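Local coordinates for SnoaL-like domain-containing protein (Kribbella flavida, PDB 4LMI) that is of unknown function but has a SnoaL-like domain of the NTF2 clan and may be a ketosteroid isomerase, at residues B[15-20]-B[27-32]; B[39-44]-B[110-115]. All blocks are in the same frame, centred on the assembly; numbering follows the deposited sequence.

Interaction 1: residues B[15-20]-B[27-32]; sequences RKYFDT and EEFAAL
The ring of Phe29 leans over one face of the Tyr17 ring: Phe29 CE1 sits above it, displaced toward the rim, and lies 3.5 Å from Tyr17 CE2. With their planes 49° apart, the two rings form an oblique pair, neither stacked nor edge-to-face. At the edge of the Tyr17 ring, near its plane, Leu32 CD1 meets Tyr17 CD2 at 3.8 Å, while the edge of the Phe29 ring receives Thr20 OG1, which comes to 3.4 Å from Phe29 CD1. Both aromatic side chains have CG anti to the backbone N, and they run side by side in the same direction. This is a helical hairpin of the NTF2-like, alpha+beta cone fold, in which helices 6-22 and 26-31 pack nearly antiparallel, their local axes 9.1 Å apart at an angle of 149°. Tyr17 reaches Val105 and Val108 on strand 104-111, and its hydroxyl is hydrogen-bonded to Tyr54 of helix 51-59, so a tyrosine serves here both as an apolar plate and as a polar tip. Phenylalanine suits the neighbouring place, where Tyr54 and Asn58 add to its buried surroundings. The CA atoms of the two segments come nearest at Thr20 and Phe29. Thr20's chi1 of 59° turns OG1 back to Lys16 O, 2.8 Å away; Thr20 N holds that same oxygen from the opposite face of the carbonyl plane. With its hydroxyl bonded within its own helix, the small threonine can pack closely against the second helix, its CG2 touching the aliphatic CB of Glu28 at 3.8 Å. Branched Leu32 divides its methyls, CD1 going to Tyr17 and CD2 lying 3.7 Å from Thr20 OG1, close also to the backbone of Lys16 and Tyr17.

Interaction 2: residues B[39-44]-B[110-115]; sequences YELPQT and DFWPEA
Gln43 reaches from its turn to the backbone around Trp112. From CB, the chain extends through CG (chi2 163°) and brings CD within 3.7 Å of Trp112 N. There the amide divides its work: OE1 accepts from Trp112 N at 2.6 Å, in the carbonyl plane and on a lone pair, with an almost straight N-H...O angle of 176°. NE2 donates to Trp112 O at 3.2 Å, arriving well above that carbonyl's plane, and also bonds Glu114 O of the second subunit. Glutamine, with donor and acceptor on one flat group, can thus grip both polar atoms of a single backbone residue. A water accepts from Gln43 N and donates to Gln43 OE1 and Asp110 O, joining the three. Upstream, strands 37-41 and 104-111 run parallel in the curved sheet of the NTF2-like fold, and Asp110 N bonds Glu40 O at 2.9 Å. Beyond this bond the Asp110 carboxylate stands at the edge of the Tyr39 ring. Its OD2 accepts from Tyr39 OH at 2.8 Å and from Trp112 NE1 at 3.0 Å, on opposite faces of the carboxylate plane, a double grip that restrains the buried group's rotation. Leu41 CD2 packs at the indole edge, 3.6 Å from Trp112 CD1, while compact Pro42 sets CG against Phe111 CE1.

Interaction 1 precedes interaction 2 along the chain; their centres are 20 Å apart, on opposite sides of the chain's centre, and their nearest atoms, about 5 Å apart, do not touch. Strand 104-111 links them: near its start Val105 pairs through its backbone with Leu32, whereas its far end enters interaction 2. Tyr54 of helix 51-59 is a second bridge, hydrogen-bonded to Tyr17 and meeting the ring of Tyr39. This is consistent with helices and curved sheet surrounding the interior where NTF2-like proteins usually have their pocket. A HEPES molecule, probably from the crystallisation liquor, lies near the Trp112 side chain. Interaction 2 also borders the second subunit, which interaction 1 does not touch.

Interaction 1: residues B[15-20]-B[27-32]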
# COMPACT_ATOMS: atom_id res chain seq x y z
N ARG B 15 14.51 -4.17 2.58
CA ARG B 15 14.74 -4.49 3.99
C ARG B 15 15.76 -3.52 4.60
O ARG B 15 15.53 -2.98 5.69
CB ARG B 15 15.18 -5.96 4.17
CG ARG B 15 15.42 -6.37 5.61
CD ARG B 15 14.15 -6.32 6.46
NE ARG B 15 13.18 -7.33 6.04
CZ ARG B 15 11.98 -7.51 6.59
NH1 ARG B 15 11.58 -6.74 7.60
NH2 ARG B 15 11.18 -8.46 6.13
N LYS B 16 16.87 -3.29 3.90
CA LYS B 16 17.92 -2.38 4.35
C LYS B 16 17.44 -0.94 4.46
O LYS B 16 17.84 -0.21 5.38
CB LYS B 16 19.14 -2.46 3.42
CG LYS B 16 19.98 -3.71 3.62
CD LYS B 16 21.34 -3.58 2.96
CE LYS B 16 22.10 -4.90 2.99
NZ LYS B 16 21.45 -5.94 2.15
N TYR B 17 16.59 -0.52 3.52
CA TYR B 17 16.02 0.83 3.52
C TYR B 17 15.27 1.08 4.83
O TYR B 17 15.50 2.09 5.51
CB TYR B 17 15.11 1.02 2.30
CG TYR B 17 14.31 2.31 2.29
CD1 TYR B 17 13.09 2.39 2.95
CD2 TYR B 17 14.76 3.42 1.57
CE1 TYR B 17 12.35 3.56 2.94
CE2 TYR B 17 14.02 4.60 1.55
CZ TYR B 17 12.81 4.66 2.23
OH TYR B 17 12.06 5.81 2.21
N PHE B 18 14.41 0.14 5.20
CA PHE B 18 13.65 0.28 6.44
C PHE B 18 14.47 0.09 7.71
O PHE B 18 14.24 0.79 8.70
CB PHE B 18 12.36 -0.55 6.41
CG PHE B 18 11.32 0.05 5.51
CD1 PHE B 18 10.49 1.07 5.97
CD2 PHE B 18 11.21 -0.36 4.19
CE1 PHE B 18 9.55 1.65 5.13
CE2 PHE B 18 10.28 0.22 3.34
CZ PHE B 18 9.45 1.22 3.81
N ASP B 19 15.43 -0.83 7.68
CA ASP B 19 16.32 -1.06 8.82
C ASP B 19 17.21 0.16 9.12
O ASP B 19 17.33 0.57 10.28
CB ASP B 19 17.17 -2.32 8.63
CG ASP B 19 16.35 -3.61 8.77
OD1 ASP B 19 15.20 -3.54 9.24
OD2 ASP B 19 16.87 -4.68 8.43
N THR B 20 17.80 0.74 8.08
CA THR B 20 18.65 1.93 8.25
C THR B 20 17.84 3.19 8.57
O THR B 20 18.29 4.04 9.34
CB THR B 20 19.57 2.20 7.04
OG1 THR B 20 18.78 2.38 5.86
CG2 THR B 20 20.57 1.04 6.86
N GLU B 27 24.37 7.57 7.27
CA GLU B 27 25.35 7.29 6.23
C GLU B 27 24.95 6.07 5.39
O GLU B 27 25.00 6.11 4.16
CB GLU B 27 26.76 7.11 6.81
CG GLU B 27 27.86 7.12 5.75
CD GLU B 27 29.24 6.81 6.30
OE1 GLU B 27 29.35 6.46 7.49
OE2 GLU B 27 30.21 6.92 5.53
N GLU B 28 24.52 5.00 6.06
CA GLU B 28 24.11 3.78 5.38
C GLU B 28 22.81 3.98 4.59
O GLU B 28 22.67 3.47 3.48
CB GLU B 28 23.97 2.61 6.37
CG GLU B 28 25.29 2.18 7.01
CD GLU B 28 25.57 2.85 8.35
OE1 GLU B 28 25.13 4.00 8.60
OE2 GLU B 28 26.26 2.21 9.18
N PHE B 29 21.87 4.73 5.18
CA PHE B 29 20.61 5.07 4.51
C PHE B 29 20.86 5.90 3.24
O PHE B 29 20.35 5.56 2.17
CB PHE B 29 19.69 5.81 5.48
CG PHE B 29 18.35 6.18 4.91
CD1 PHE B 29 17.36 5.21 4.74
CD2 PHE B 29 18.05 7.50 4.58
CE1 PHE B 29 16.12 5.55 4.23
CE2 PHE B 29 16.81 7.85 4.07
CZ PHE B 29 15.84 6.87 3.90
N ALA B 30 21.65 6.96 3.36
CA ALA B 30 22.00 7.79 2.20
C ALA B 30 22.66 6.97 1.08
O ALA B 30 22.39 7.21 -0.10
CB ALA B 30 22.89 8.96 2.62
N ALA B 31 23.51 6.01 1.45
CA ALA B 31 24.25 5.20 0.47
C ALA B 31 23.39 4.24 -0.35
O ALA B 31 23.80 3.79 -1.41
CB ALA B 31 25.40 4.45 1.13
N LEU B 32 22.18 3.93 0.13
CA LEU B 32 21.28 3.10 -0.66
C LEU B 32 20.30 3.89 -1.54
O LEU B 32 19.51 3.30 -2.27
CB LEU B 32 20.55 2.06 0.20
CG LEU B 32 19.82 2.49 1.46
CD1 LEU B 32 18.47 3.11 1.11
CD2 LEU B 32 19.66 1.30 2.39

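Interaction 2: residues B[39-44]-B[110-115]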
# COMPACT_ATOMS: atom_id res chain seq x y z
N TYR B 39 10.91 11.27 -4.03
CA TYR B 39 9.97 10.92 -2.96
C TYR B 39 8.65 11.63 -3.18
O TYR B 39 8.62 12.83 -3.46
CB TYR B 39 10.57 11.36 -1.62
CG TYR B 39 9.68 11.19 -0.40
CD1 TYR B 39 9.45 9.93 0.15
CD2 TYR B 39 9.11 12.30 0.23
CE1 TYR B 39 8.67 9.77 1.28
CE2 TYR B 39 8.32 12.15 1.37
CZ TYR B 39 8.11 10.88 1.89
OH TYR B 39 7.33 10.72 3.01
N GLU B 40 7.55 10.90 -3.05
CA GLU B 40 6.22 11.49 -3.11
C GLU B 40 5.41 11.10 -1.90
O GLU B 40 5.51 9.96 -1.41
CB GLU B 40 5.47 10.99 -4.35
CG GLU B 40 5.99 11.46 -5.69
CD GLU B 40 5.14 10.89 -6.82
OE1 GLU B 40 4.54 9.82 -6.61
OE2 GLU B 40 5.06 11.50 -7.89
N LEU B 41 4.62 12.06 -1.42
CA LEU B 41 3.54 11.82 -0.47
C LEU B 41 2.25 12.21 -1.18
O LEU B 41 1.84 13.38 -1.11
CB LEU B 41 3.72 12.70 0.77
CG LEU B 41 4.60 12.24 1.93
CD1 LEU B 41 4.97 13.43 2.80
CD2 LEU B 41 3.88 11.17 2.74
N PRO B 42 1.61 11.26 -1.90
CA PRO B 42 0.44 11.62 -2.71
C PRO B 42 -0.71 12.27 -1.94
O PRO B 42 -1.39 13.15 -2.49
CB PRO B 42 0.02 10.29 -3.32
CG PRO B 42 1.31 9.54 -3.46
CD PRO B 42 2.09 9.90 -2.22
N GLN B 43 -0.92 11.84 -0.69
CA GLN B 43 -2.00 12.38 0.14
C GLN B 43 -1.90 13.89 0.34
O GLN B 43 -2.91 14.59 0.44
CB GLN B 43 -2.02 11.70 1.51
CG GLN B 43 -2.59 10.29 1.54
CD GLN B 43 -2.18 9.56 2.80
OE1 GLN B 43 -1.08 9.02 2.89
NE2 GLN B 43 -3.06 9.56 3.81
N THR B 44 -0.66 14.40 0.40
CA THR B 44 -0.41 15.80 0.70
C THR B 44 0.05 16.60 -0.52
O THR B 44 0.37 17.78 -0.40
CB THR B 44 0.69 15.96 1.76
OG1 THR B 44 1.89 15.34 1.29
CG2 THR B 44 0.28 15.32 3.07
N ASP B 110 5.12 7.20 -0.47
CA ASP B 110 4.62 6.95 0.89
C ASP B 110 3.13 7.18 0.96
O ASP B 110 2.64 8.22 0.49
CB ASP B 110 5.26 7.94 1.87
CG ASP B 110 6.55 7.43 2.52
OD1 ASP B 110 7.22 6.53 1.99
OD2 ASP B 110 6.90 7.99 3.59
N PHE B 111 2.41 6.23 1.57
CA PHE B 111 1.03 6.42 1.99
C PHE B 111 0.95 6.23 3.50
O PHE B 111 1.57 5.30 4.04
CB PHE B 111 0.10 5.40 1.31
CG PHE B 111 -0.01 5.59 -0.17
CD1 PHE B 111 -0.91 6.52 -0.70
CD2 PHE B 111 0.77 4.83 -1.04
CE1 PHE B 111 -1.03 6.69 -2.07
CE2 PHE B 111 0.65 5.00 -2.42
CZ PHE B 111 -0.25 5.93 -2.93
N TRP B 112 0.20 7.10 4.17
CA TRP B 112 0.02 7.00 5.62
C TRP B 112 -1.44 6.98 5.97
O TRP B 112 -1.98 7.99 6.41
CB TRP B 112 0.77 8.13 6.33
CG TRP B 112 2.25 8.01 6.08
CD1 TRP B 112 3.02 8.70 5.16
CD2 TRP B 112 3.17 7.06 6.72
NE1 TRP B 112 4.33 8.27 5.20
CE2 TRP B 112 4.48 7.29 6.12
CE3 TRP B 112 3.04 6.09 7.72
CZ2 TRP B 112 5.61 6.57 6.51
CZ3 TRP B 112 4.18 5.37 8.09
CH2 TRP B 112 5.43 5.61 7.50
N PRO B 113 -2.10 5.82 5.76
CA PRO B 113 -3.52 5.74 6.07
C PRO B 113 -3.75 5.90 7.56
O PRO B 113 -2.95 5.40 8.37
CB PRO B 113 -3.91 4.32 5.61
CG PRO B 113 -2.62 3.56 5.56
CD PRO B 113 -1.60 4.57 5.16
N GLU B 114 -4.81 6.62 7.91
CA GLU B 114 -5.19 6.83 9.31
C GLU B 114 -6.58 6.25 9.56
O GLU B 114 -7.36 6.09 8.63
CB GLU B 114 -5.18 8.32 9.65
CG GLU B 114 -3.80 8.94 9.51
CD GLU B 114 -3.74 10.39 9.92
OE1 GLU B 114 -4.29 11.23 9.19
OE2 GLU B 114 -3.13 10.68 10.97
N ALA B 115 -6.87 5.94 10.82
CA ALA B 115 -8.19 5.43 11.20
C ALA B 115 -9.28 6.41 10.78
O ALA B 115 -9.06 7.62 10.76
CB ALA B 115 -8.25 5.17 12.70
O HOH W 1 0.68 10.00 0.85